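Long-range contacts in BIFUNCTIONAL PROTEIN Proline utilization A (PutA) (Corynebacterium freiburgense, PDB 5UX5), which probably oxidises proline to glutamate in two steps, through an FAD-dependent proline dehydrogenase and an NAD-dependent aldehyde dehydrogenase joined in one chain: residues P584-V589 / D663-I668; V605-A610 / N905-L910; E500-T505 / Q645-D650; S580-H585 / L609-K614. All coordinates share one frame; numbering follows the deposited sequence.

Contact 1 of 4, residues P584-V589 / D663-I668; sequences PHNLVV and DVDAII
The imidazole of H585 lies over the side chain of D665: the methylene carbon CB of D665 sits 3.8 Å from the ring centroid, 29° off its normal, a CH-pi contact. The ring and carboxylate planes are 33° apart, and the two side chains run past each other in opposite directions. CG of D665 stands beside its own backbone N (chi1 -61°), which carries the carboxylate to the main-chain N-H groups of N586 and L587. OD2 accepts both, from opposite faces of the carboxylate plane, N586 N to D665 OD2 at 2.8 Å and the longer L587 N to D665 OD2 at 3.2 Å, each on the anti side. In return D665 N donates to L587 O at 2.9 Å. This exchange leads into parallel strand pairing, where V589 N meets A666 O at 2.9 Å and I668 N meets V589 O at 2.8 Å. On one face of the sheet V589 CG2 packs on V664 CG1, the two valines crossing at about a right angle; on the other, V588 CG1 touches I668 CD1 at 3.8 Å. Strand 580-591 thus runs beside strand 666-670 in the sheet of the NAD-binding region. Helix 599-611 covers V588 and I668, helix 499-511 packs on L587, and helix 653-659 lies against V589 and I667.

Contact 2 of 4, residues V605-A610 / N905-L910; sequences VFASLA and NYVAQL
A607, V907 and L910 have the most surface buried here, and they bring one side of helix 599-611 against the turn of chain 905-910. The methyl of A607 points at this turn and is met from two directions. At the edge of the Y906 ring, and in its plane, CE2 of Y906 comes to 3.4 Å from A607 CB; from a second direction, roughly at right angles to the first, L910 CD1 lies 4.1 Å from A607 CB. V907 sends CG2 toward the helix, where it touches A610 CB at 4.0 Å, one helical turn beyond A607. L910 has CG beside its backbone N (chi1 -63°) and an extended chi2, an arrangement that lays CD1 against the helix backbone, 3.6 Å from S608 N. The hydroxyl of S608 turns back along its own helix to the carbonyl of G604. Y567 of helix 550-574 also packs on A607 and V907, while I668 lies against S608, Y906 and L910. Helix 599-611, which follows strand 580-591 in a beta-alpha-beta unit, thus packs against a late segment leading into strand 911-915 of the same sheet, consistent with the Rossmann-type NAD-binding fold of aldehyde dehydrogenases.

Contact 3 of 4, residues E500-T505 / Q645-D650; sequences EEVDKT and QLMHTD
M647 reaches from the chain after strand 644-646 to meet T505 tip to tip, with its SD 3.6 Å from T505 CG2. Its CG stands beside the backbone N (chi1 -63°) and the chain stays extended through chi2, then bends at chi3 (62°). This last bend swings the terminal methyl along the helix toward V502, where M647 CE lies 3.7 Å from V502 CG2 and equally close to V502 CA. The thioether therefore spans one turn of helix 499-511, its sulfur at T505 and its methyl at V502. T505 places its two branches in different surroundings. CG2 also meets Q645 CG at 3.6 Å, whereas OG1 donates to E501 O at 3.1 Å. That carbonyl accepts T505 N as well, the two donors arriving from opposite faces of its plane. The chi1 rotation that turns OG1 back to E501 O sets CG2 anti to the threonine N and leaves it facing Q645 and M647. Q645 has its own CG in an anti position to the main-chain N (chi1 -161°) and bends at chi2, leaving its aliphatic part beside T505. T649 adds a looser touch, its CG2 4.3 Å from V502 CG2; its OG1 is bonded to D650 O. D650 touches the bound NAD. Packing of V502 and T505 on M647 and Q645 places helix 499-511 against this part of the nucleotide-binding sheet. Strand 644-646 pairs with strand 614-618, helix 624-636 packs on L646, and helix 653-659 covers V502 and T649.

Contact 4 of 4, residues S580-H585 / L609-K614; sequences SKFTPH and LAAGAK
This is a packing contact within a beta-alpha-beta unit, between the first half of strand 580-591 and the turn by which helix 599-611 ends before strand 614-618. The helix closes in a Schellman motif: G612 takes positive phi (117°), a backbone conformation commonly taken by glycine, its N is bonded to L609 O at 2.9 Å, and A613 N probably bonds S608 O at 2.9 Å. P584 lies against this turn with its ring carbons near the carbonyl of A611, P584 CB being 3.9 Å from G612 CA. F582 extends its ring from a CG anti to the main-chain N (chi1 176°), which brings the ring edge to the same carbonyl: F582 CE2 is 3.5 Å from A611 O, in the plane of the ring. F582 CZ lies 4.2 Å from A611 CB, and A613 CB approaches H585 O at 3.4 Å. Strand 580-591 is also paired, antiparallel, with strand 911-915, whose W913 meets the F582 ring. Main-chain pairing of N586 with K614 begins where the contact ends. Between the two segments, largely carbon groups meet the carbonyl oxygens of A611 and H585, with some carbon-on-carbon packing, which implies probably mostly van der Waals cohesion.

In the fold
All four contacts fall within the aldehyde dehydrogenase part of the chain. From the N terminus, contact 3 opens first, at helix 499-511, and closes on the end of strand 644-646. Contact 4 opens and closes wholly within that span, joining strand 580-591 to the end of helix 599-611. Contact 1 starts from the same strand, sharing P584 and H585 with contact 4, and crosses contact 3 to reach strand 666-670. Contact 2 leaves helix 599-611, crosses contacts 1 and 3, and makes the longest closure, to 905-910. There L910 O probably bonds H585 N, linking contact 2 with contacts 1 and 4. Contact 3 stands apart, touching none of the others.

Contact 1 of 4, residues P584-V589 / D663-I668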
loop_
_atom_site.group_PDB
_atom_site.type_symbol
_atom_site.label_atom_id
_atom_site.label_comp_id
_atom_site.label_asym_id
_atom_site.label_seq_id
_atom_site.Cartn_x
_atom_site.Cartn_y
_atom_site.Cartn_z
ATOM N N PRO A 584 -19.691 14.674 25.853
ATOM C CA PRO A 584 -18.593 15.257 25.069
ATOM C C PRO A 584 -18.048 16.539 25.668
ATOM O O PRO A 584 -18.730 17.271 26.390
ATOM C CB PRO A 584 -19.235 15.544 23.709
ATOM C CG PRO A 584 -20.723 15.669 23.999
ATOM C CD PRO A 584 -20.962 14.651 25.108
ATOM N N HIS A 585 -16.781 16.788 25.354
ATOM C CA HIS A 585 -16.159 18.099 25.465
ATOM C C HIS A 585 -16.986 19.143 24.712
ATOM O O HIS A 585 -17.749 18.808 23.797
ATOM C CB HIS A 585 -14.745 18.059 24.856
ATOM C CG HIS A 585 -13.771 17.194 25.588
ATOM N ND1 HIS A 585 -12.711 16.580 24.956
ATOM C CD2 HIS A 585 -13.658 16.883 26.899
ATOM C CE1 HIS A 585 -12.004 15.899 25.840
ATOM N NE2 HIS A 585 -12.557 16.071 27.027
ATOM N N ASN A 586 -16.810 20.417 25.055
ATOM C CA ASN A 586 -17.414 21.487 24.277
ATOM C C ASN A 586 -16.550 21.941 23.104
ATOM O O ASN A 586 -17.094 22.289 22.046
ATOM C CB ASN A 586 -17.724 22.654 25.202
ATOM C CG ASN A 586 -18.800 22.294 26.201
ATOM O OD1 ASN A 586 -19.682 21.484 25.898
ATOM N ND2 ASN A 586 -18.746 22.886 27.387
ATOM N N LEU A 587 -15.224 21.918 23.255
ATOM C CA LEU A 587 -14.305 22.519 22.289
ATOM C C LEU A 587 -13.000 21.735 22.277
ATOM O O LEU A 587 -12.395 21.528 23.332
ATOM C CB LEU A 587 -14.031 23.991 22.628
ATOM C CG LEU A 587 -13.039 24.844 21.837
ATOM C CD1 LEU A 587 -13.332 24.931 20.334
ATOM C CD2 LEU A 587 -13.001 26.232 22.433
ATOM N N VAL A 588 -12.576 21.295 21.093
ATOM C CA VAL A 588 -11.277 20.668 20.894
ATOM C C VAL A 588 -10.457 21.515 19.929
ATOM O O VAL A 588 -10.986 22.005 18.927
ATOM C CB VAL A 588 -11.426 19.240 20.356
ATOM C CG1 VAL A 588 -10.055 18.689 19.995
ATOM C CG2 VAL A 588 -12.144 18.361 21.381
ATOM N N VAL A 589 -9.157 21.659 20.209
ATOM C CA VAL A 589 -8.226 22.319 19.299
ATOM C C VAL A 589 -7.385 21.251 18.601
ATOM O O VAL A 589 -6.855 20.335 19.256
ATOM C CB VAL A 589 -7.341 23.323 20.050
ATOM C CG1 VAL A 589 -6.174 23.808 19.137
ATOM C CG2 VAL A 589 -8.175 24.474 20.531
ATOM N N ASP A 663 -10.909 27.502 28.173
ATOM C CA ASP A 663 -12.112 26.859 27.653
ATOM C C ASP A 663 -11.837 25.854 26.541
ATOM O O ASP A 663 -12.771 25.469 25.828
ATOM C CB ASP A 663 -13.104 27.897 27.131
ATOM C CG ASP A 663 -13.511 28.898 28.191
ATOM O OD1 ASP A 663 -13.721 28.478 29.351
ATOM O OD2 ASP A 663 -13.607 30.109 27.861
ATOM N N VAL A 664 -10.590 25.453 26.333
ATOM C CA VAL A 664 -10.294 24.382 25.390
ATOM C C VAL A 664 -10.205 23.083 26.186
ATOM O O VAL A 664 -9.394 22.971 27.109
ATOM C CB VAL A 664 -9.005 24.670 24.597
ATOM C CG1 VAL A 664 -8.579 23.477 23.820
ATOM C CG2 VAL A 664 -9.224 25.848 23.661
ATOM N N ASP A 665 -11.065 22.116 25.857
ATOM C CA ASP A 665 -11.139 20.900 26.652
ATOM C C ASP A 665 -10.082 19.887 26.259
ATOM O O ASP A 665 -9.645 19.090 27.104
ATOM C CB ASP A 665 -12.528 20.271 26.542
ATOM C CG ASP A 665 -13.601 21.190 27.048
ATOM O OD1 ASP A 665 -13.434 21.683 28.181
ATOM O OD2 ASP A 665 -14.590 21.442 26.323
ATOM N N ALA A 666 -9.627 19.917 25.016
ATOM C CA ALA A 666 -8.545 19.015 24.646
ATOM C C ALA A 666 -7.817 19.553 23.433
ATOM O O ALA A 666 -8.393 20.261 22.601
ATOM C CB ALA A 666 -9.042 17.605 24.342
ATOM N N ILE A 667 -6.554 19.170 23.331
ATOM C CA ILE A 667 -5.739 19.415 22.155
ATOM C C ILE A 667 -5.443 18.067 21.527
ATOM O O ILE A 667 -5.021 17.132 22.227
ATOM C CB ILE A 667 -4.434 20.142 22.508
ATOM C CG1 ILE A 667 -4.733 21.546 23.024
ATOM C CG2 ILE A 667 -3.508 20.186 21.292
ATOM C CD1 ILE A 667 -3.519 22.245 23.580
ATOM N N ILE A 668 -5.737 17.946 20.232
ATOM C CA ILE A 668 -5.230 16.862 19.405
ATOM C C ILE A 668 -4.042 17.410 18.624
ATOM O O ILE A 668 -4.193 18.363 17.849
ATOM C CB ILE A 668 -6.295 16.324 18.450
ATOM C CG1 ILE A 668 -7.536 15.856 19.211
ATOM C CG2 ILE A 668 -5.689 15.211 17.636
ATOM C CD1 ILE A 668 -8.689 15.518 18.292
#

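Contact 2 of 4, residues V605-A610 / N905-L910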
loop_
_atom_site.group_PDB
_atom_site.type_symbol
_atom_site.label_atom_id
_atom_site.label_comp_id
_atom_site.label_asym_id
_atom_site.label_seq_id
_atom_site.Cartn_x
_atom_site.Cartn_y
_atom_site.Cartn_z
ATOM N N VAL A 605 -10.501 17.128 13.344
ATOM C CA VAL A 605 -11.749 17.875 13.252
ATOM C C VAL A 605 -12.945 16.916 13.180
ATOM O O VAL A 605 -13.926 17.063 13.922
ATOM C CB VAL A 605 -11.684 18.861 12.066
ATOM C CG1 VAL A 605 -13.038 19.475 11.727
ATOM C CG2 VAL A 605 -10.718 19.981 12.415
ATOM N N PHE A 606 -12.879 15.903 12.314
ATOM C CA PHE A 606 -13.992 14.960 12.232
ATOM C C PHE A 606 -14.211 14.213 13.557
ATOM O O PHE A 606 -15.360 13.969 13.961
ATOM C CB PHE A 606 -13.769 13.995 11.075
ATOM C CG PHE A 606 -13.897 14.640 9.713
ATOM C CD1 PHE A 606 -14.763 15.703 9.510
ATOM C CD2 PHE A 606 -13.127 14.206 8.650
ATOM C CE1 PHE A 606 -14.875 16.310 8.265
ATOM C CE2 PHE A 606 -13.223 14.820 7.406
ATOM C CZ PHE A 606 -14.096 15.865 7.211
ATOM N N ALA A 607 -13.126 13.861 14.262
ATOM C CA ALA A 607 -13.269 13.131 15.519
ATOM C C ALA A 607 -13.949 13.983 16.588
ATOM O O ALA A 607 -14.799 13.485 17.343
ATOM C CB ALA A 607 -11.902 12.647 16.006
ATOM N N SER A 608 -13.599 15.270 16.644
ATOM C CA SER A 608 -14.228 16.192 17.580
ATOM C C SER A 608 -15.709 16.345 17.278
ATOM O O SER A 608 -16.546 16.313 18.193
ATOM C CB SER A 608 -13.542 17.561 17.515
ATOM O OG SER A 608 -12.167 17.489 17.841
ATOM N N LEU A 609 -16.046 16.567 15.999
ATOM C CA LEU A 609 -17.447 16.709 15.622
ATOM C C LEU A 609 -18.233 15.452 15.960
ATOM O O LEU A 609 -19.304 15.531 16.566
ATOM C CB LEU A 609 -17.591 17.042 14.139
ATOM C CG LEU A 609 -17.121 18.372 13.575
ATOM C CD1 LEU A 609 -17.680 18.466 12.183
ATOM C CD2 LEU A 609 -17.629 19.522 14.410
ATOM N N ALA A 610 -17.718 14.284 15.575
ATOM C CA ALA A 610 -18.384 13.034 15.917
ATOM C C ALA A 610 -18.621 12.897 17.429
ATOM O O ALA A 610 -19.653 12.374 17.862
ATOM C CB ALA A 610 -17.556 11.867 15.395
ATOM N N ASN A 905 -11.911 3.431 19.573
ATOM C CA ASN A 905 -11.948 4.083 20.875
ATOM C C ASN A 905 -11.561 5.547 20.820
ATOM O O ASN A 905 -11.584 6.218 21.865
ATOM C CB ASN A 905 -11.010 3.365 21.841
ATOM C CG ASN A 905 -11.451 1.982 22.118
ATOM O OD1 ASN A 905 -12.640 1.739 22.349
ATOM N ND2 ASN A 905 -10.520 1.043 22.071
ATOM N N TYR A 906 -11.250 6.062 19.627
ATOM C CA TYR A 906 -10.677 7.394 19.474
ATOM C C TYR A 906 -11.703 8.488 19.783
ATOM O O TYR A 906 -11.465 9.361 20.622
ATOM C CB TYR A 906 -10.119 7.530 18.057
ATOM C CG TYR A 906 -9.280 8.748 17.836
ATOM C CD1 TYR A 906 -7.946 8.772 18.221
ATOM C CD2 TYR A 906 -9.826 9.899 17.248
ATOM C CE1 TYR A 906 -7.167 9.922 18.025
ATOM C CE2 TYR A 906 -9.061 11.048 17.056
ATOM C CZ TYR A 906 -7.732 11.049 17.443
ATOM O OH TYR A 906 -6.973 12.178 17.246
ATOM N N VAL A 907 -12.835 8.484 19.088
ATOM C CA VAL A 907 -13.886 9.446 19.391
ATOM C C VAL A 907 -14.221 9.453 20.881
ATOM O O VAL A 907 -14.351 10.516 21.499
ATOM C CB VAL A 907 -15.131 9.140 18.546
ATOM C CG1 VAL A 907 -16.314 9.905 19.105
ATOM C CG2 VAL A 907 -14.873 9.478 17.070
ATOM N N ALA A 908 -14.348 8.265 21.489
ATOM C CA ALA A 908 -14.754 8.163 22.887
ATOM C C ALA A 908 -13.800 8.848 23.876
ATOM O O ALA A 908 -14.182 9.022 25.039
ATOM C CB ALA A 908 -14.915 6.690 23.269
ATOM N N GLN A 909 -12.585 9.239 23.463
ATOM C CA GLN A 909 -11.698 9.993 24.346
ATOM C C GLN A 909 -12.093 11.452 24.464
ATOM O O GLN A 909 -11.636 12.131 25.392
ATOM C CB GLN A 909 -10.251 9.941 23.877
ATOM C CG GLN A 909 -9.644 8.582 23.821
ATOM C CD GLN A 909 -8.173 8.607 23.448
ATOM O OE1 GLN A 909 -7.391 7.770 23.907
ATOM N NE2 GLN A 909 -7.795 9.555 22.601
ATOM N N LEU A 910 -12.880 11.964 23.527
ATOM C CA LEU A 910 -13.100 13.407 23.462
ATOM C C LEU A 910 -14.271 13.817 24.348
ATOM O O LEU A 910 -15.195 14.536 23.969
ATOM C CB LEU A 910 -13.292 13.847 22.012
ATOM C CG LEU A 910 -12.024 13.585 21.169
ATOM C CD1 LEU A 910 -12.133 14.164 19.794
ATOM C CD2 LEU A 910 -10.740 14.107 21.875
#

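Contact 3 of 4, residues E500-T505 / Q645-D650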
loop_
_atom_site.group_PDB
_atom_site.type_symbol
_atom_site.label_atom_id
_atom_site.label_comp_id
_atom_site.label_asym_id
_atom_site.label_seq_id
_atom_site.Cartn_x
_atom_site.Cartn_y
_atom_site.Cartn_z
ATOM N N GLU A 500 -6.852 38.949 21.711
ATOM C CA GLU A 500 -8.268 39.253 21.872
ATOM C C GLU A 500 -9.095 38.690 20.733
ATOM O O GLU A 500 -10.305 38.511 20.887
ATOM C CB GLU A 500 -8.488 40.755 22.033
ATOM C CG GLU A 500 -8.564 41.190 23.505
ATOM C CD GLU A 500 -7.996 42.590 23.770
ATOM O OE1 GLU A 500 -7.550 42.842 24.917
ATOM O OE2 GLU A 500 -7.990 43.437 22.842
ATOM N N GLU A 501 -8.486 38.436 19.583
ATOM C CA GLU A 501 -9.221 37.733 18.549
ATOM C C GLU A 501 -9.334 36.241 18.864
ATOM O O GLU A 501 -10.351 35.612 18.545
ATOM C CB GLU A 501 -8.559 37.945 17.198
ATOM C CG GLU A 501 -9.473 37.598 16.054
ATOM C CD GLU A 501 -8.745 37.497 14.731
ATOM O OE1 GLU A 501 -9.093 36.571 13.976
ATOM O OE2 GLU A 501 -7.834 38.319 14.449
ATOM N N VAL A 502 -8.308 35.650 19.483
ATOM C CA VAL A 502 -8.433 34.262 19.909
ATOM C C VAL A 502 -9.547 34.145 20.932
ATOM O O VAL A 502 -10.383 33.237 20.872
ATOM C CB VAL A 502 -7.102 33.730 20.469
ATOM C CG1 VAL A 502 -7.312 32.311 21.011
ATOM C CG2 VAL A 502 -6.057 33.708 19.393
ATOM N N ASP A 503 -9.575 35.075 21.884
ATOM C CA ASP A 503 -10.617 35.060 22.896
ATOM C C ASP A 503 -11.993 35.257 22.268
ATOM O O ASP A 503 -12.946 34.556 22.618
ATOM C CB ASP A 503 -10.304 36.099 23.968
ATOM C CG ASP A 503 -9.231 35.611 24.950
ATOM O OD1 ASP A 503 -9.089 34.372 25.065
ATOM O OD2 ASP A 503 -8.554 36.440 25.624
ATOM N N LYS A 504 -12.123 36.203 21.339
ATOM C CA LYS A 504 -13.430 36.438 20.732
ATOM C C LYS A 504 -13.914 35.197 19.985
ATOM O O LYS A 504 -15.071 34.782 20.124
ATOM C CB LYS A 504 -13.367 37.654 19.802
ATOM N N THR A 505 -13.028 34.578 19.206
ATOM C CA THR A 505 -13.392 33.415 18.405
ATOM C C THR A 505 -13.707 32.191 19.260
ATOM O O THR A 505 -14.671 31.473 18.978
ATOM C CB THR A 505 -12.264 33.126 17.428
ATOM O OG1 THR A 505 -12.181 34.209 16.487
ATOM C CG2 THR A 505 -12.512 31.830 16.693
ATOM N N GLN A 645 -13.818 26.106 13.165
ATOM C CA GLN A 645 -13.199 27.403 12.942
ATOM C C GLN A 645 -11.715 27.200 12.650
ATOM O O GLN A 645 -11.035 26.468 13.375
ATOM C CB GLN A 645 -13.443 28.297 14.152
ATOM C CG GLN A 645 -13.259 29.765 13.899
ATOM C CD GLN A 645 -14.349 30.368 13.049
ATOM O OE1 GLN A 645 -14.250 30.368 11.817
ATOM N NE2 GLN A 645 -15.375 30.912 13.689
ATOM N N LEU A 646 -11.242 27.774 11.543
ATOM C CA LEU A 646 -9.858 27.649 11.093
ATOM C C LEU A 646 -9.102 28.882 11.559
ATOM O O LEU A 646 -9.472 30.000 11.195
ATOM C CB LEU A 646 -9.800 27.538 9.571
ATOM C CG LEU A 646 -8.492 27.392 8.776
ATOM C CD1 LEU A 646 -7.693 26.190 9.163
ATOM C CD2 LEU A 646 -8.833 27.302 7.311
ATOM N N MET A 647 -8.073 28.689 12.384
ATOM C CA MET A 647 -7.373 29.803 13.019
ATOM C C MET A 647 -5.878 29.701 12.724
ATOM O O MET A 647 -5.173 28.884 13.331
ATOM C CB MET A 647 -7.617 29.840 14.536
ATOM C CG MET A 647 -9.056 30.059 14.996
ATOM S SD MET A 647 -9.227 30.396 16.804
ATOM C CE MET A 647 -8.298 31.928 17.013
ATOM N N HIS A 648 -5.384 30.566 11.835
ATOM C CA HIS A 648 -3.946 30.642 11.556
ATOM C C HIS A 648 -3.268 31.531 12.602
ATOM O O HIS A 648 -2.811 32.640 12.327
ATOM C CB HIS A 648 -3.682 31.170 10.149
ATOM C CG HIS A 648 -4.337 30.382 9.058
ATOM N ND1 HIS A 648 -4.039 29.060 8.808
ATOM C CD2 HIS A 648 -5.245 30.750 8.118
ATOM C CE1 HIS A 648 -4.746 28.643 7.770
ATOM N NE2 HIS A 648 -5.487 29.649 7.333
ATOM N N THR A 649 -3.216 31.029 13.831
ATOM C CA THR A 649 -2.483 31.744 14.863
ATOM C C THR A 649 -0.990 31.606 14.618
ATOM O O THR A 649 -0.512 30.626 14.027
ATOM C CB THR A 649 -2.806 31.217 16.276
ATOM O OG1 THR A 649 -2.181 29.939 16.480
ATOM C CG2 THR A 649 -4.302 31.077 16.496
ATOM N N ASP A 650 -0.251 32.607 15.082
ATOM C CA ASP A 650 1.191 32.509 15.119
ATOM C C ASP A 650 1.590 31.497 16.191
ATOM O O ASP A 650 0.759 30.819 16.783
ATOM C CB ASP A 650 1.832 33.870 15.384
ATOM C CG ASP A 650 1.330 34.511 16.655
ATOM O OD1 ASP A 650 0.844 33.769 17.543
ATOM O OD2 ASP A 650 1.429 35.754 16.785
#

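Contact 4 of 4, residues S580-H585 / L609-K614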
loop_
_atom_site.group_PDB
_atom_site.type_symbol
_atom_site.label_atom_id
_atom_site.label_comp_id
_atom_site.label_asym_id
_atom_site.label_seq_id
_atom_site.Cartn_x
_atom_site.Cartn_y
_atom_site.Cartn_z
ATOM N N SER A 580 -22.335 2.765 31.023
ATOM C CA SER A 580 -21.756 4.087 31.222
ATOM C C SER A 580 -22.350 5.058 30.214
ATOM O O SER A 580 -22.885 4.656 29.178
ATOM C CB SER A 580 -20.243 4.053 31.073
ATOM O OG SER A 580 -19.866 3.099 30.096
ATOM N N LYS A 581 -22.256 6.345 30.524
ATOM C CA LYS A 581 -22.802 7.392 29.671
ATOM C C LYS A 581 -21.711 8.396 29.328
ATOM O O LYS A 581 -20.951 8.834 30.205
ATOM C CB LYS A 581 -23.995 8.117 30.335
ATOM C CG LYS A 581 -24.606 9.206 29.443
ATOM C CD LYS A 581 -25.809 9.947 30.043
ATOM C CE LYS A 581 -25.471 10.781 31.255
ATOM N NZ LYS A 581 -26.627 11.614 31.702
ATOM N N PHE A 582 -21.667 8.792 28.058
ATOM C CA PHE A 582 -20.629 9.683 27.549
ATOM C C PHE A 582 -21.145 11.116 27.503
ATOM O O PHE A 582 -22.301 11.360 27.160
ATOM C CB PHE A 582 -20.173 9.223 26.164
ATOM C CG PHE A 582 -19.180 10.119 25.495
ATOM C CD1 PHE A 582 -17.831 10.105 25.881
ATOM C CD2 PHE A 582 -19.566 10.930 24.430
ATOM C CE1 PHE A 582 -16.889 10.897 25.236
ATOM C CE2 PHE A 582 -18.633 11.732 23.785
ATOM C CZ PHE A 582 -17.286 11.707 24.194
ATOM N N THR A 583 -20.297 12.055 27.901
ATOM C CA THR A 583 -20.595 13.481 27.796
ATOM C C THR A 583 -19.451 14.144 27.047
ATOM O O THR A 583 -18.316 14.176 27.567
ATOM C CB THR A 583 -20.785 14.102 29.176
ATOM O OG1 THR A 583 -21.867 13.428 29.827
ATOM C CG2 THR A 583 -21.095 15.597 29.064
ATOM N N PRO A 584 -19.691 14.674 25.853
ATOM C CA PRO A 584 -18.593 15.257 25.069
ATOM C C PRO A 584 -18.048 16.539 25.668
ATOM O O PRO A 584 -18.730 17.271 26.390
ATOM C CB PRO A 584 -19.235 15.544 23.709
ATOM C CG PRO A 584 -20.723 15.669 23.999
ATOM C CD PRO A 584 -20.962 14.651 25.108
ATOM N N HIS A 585 -16.781 16.788 25.354
ATOM C CA HIS A 585 -16.159 18.099 25.465
ATOM C C HIS A 585 -16.986 19.143 24.712
ATOM O O HIS A 585 -17.749 18.808 23.797
ATOM C CB HIS A 585 -14.745 18.059 24.856
ATOM C CG HIS A 585 -13.771 17.194 25.588
ATOM N ND1 HIS A 585 -12.711 16.580 24.956
ATOM C CD2 HIS A 585 -13.658 16.883 26.899
ATOM C CE1 HIS A 585 -12.004 15.899 25.840
ATOM N NE2 HIS A 585 -12.557 16.071 27.027
ATOM N N LEU A 609 -16.046 16.567 15.999
ATOM C CA LEU A 609 -17.447 16.709 15.622
ATOM C C LEU A 609 -18.233 15.452 15.960
ATOM O O LEU A 609 -19.304 15.531 16.566
ATOM C CB LEU A 609 -17.591 17.042 14.139
ATOM C CG LEU A 609 -17.121 18.372 13.575
ATOM C CD1 LEU A 609 -17.680 18.466 12.183
ATOM C CD2 LEU A 609 -17.629 19.522 14.410
ATOM N N ALA A 610 -17.718 14.284 15.575
ATOM C CA ALA A 610 -18.384 13.034 15.917
ATOM C C ALA A 610 -18.621 12.897 17.429
ATOM O O ALA A 610 -19.653 12.374 17.862
ATOM C CB ALA A 610 -17.556 11.867 15.395
ATOM N N ALA A 611 -17.680 13.356 18.248
ATOM C CA ALA A 611 -17.860 13.229 19.685
ATOM C C ALA A 611 -18.926 14.178 20.191
ATOM O O ALA A 611 -19.556 13.908 21.220
ATOM C CB ALA A 611 -16.539 13.478 20.405
ATOM N N GLY A 612 -19.151 15.284 19.491
ATOM C CA GLY A 612 -20.088 16.270 19.993
ATOM C C GLY A 612 -19.508 17.628 20.322
ATOM O O GLY A 612 -20.214 18.496 20.846
ATOM N N ALA A 613 -18.233 17.832 20.035
ATOM C CA ALA A 613 -17.565 19.088 20.337
ATOM C C ALA A 613 -17.517 19.998 19.116
ATOM O O ALA A 613 -17.755 19.573 17.982
ATOM C CB ALA A 613 -16.150 18.824 20.844
ATOM N N LYS A 614 -17.252 21.276 19.376
ATOM C CA LYS A 614 -16.781 22.202 18.346
ATOM C C LYS A 614 -15.270 22.031 18.166
ATOM O O LYS A 614 -14.570 21.541 19.060
ATOM C CB LYS A 614 -17.118 23.661 18.714
ATOM C CG LYS A 614 -18.573 24.074 18.392
ATOM C CD LYS A 614 -19.652 23.462 19.296
ATOM C CE LYS A 614 -19.935 24.345 20.515
ATOM N NZ LYS A 614 -20.366 23.600 21.742
#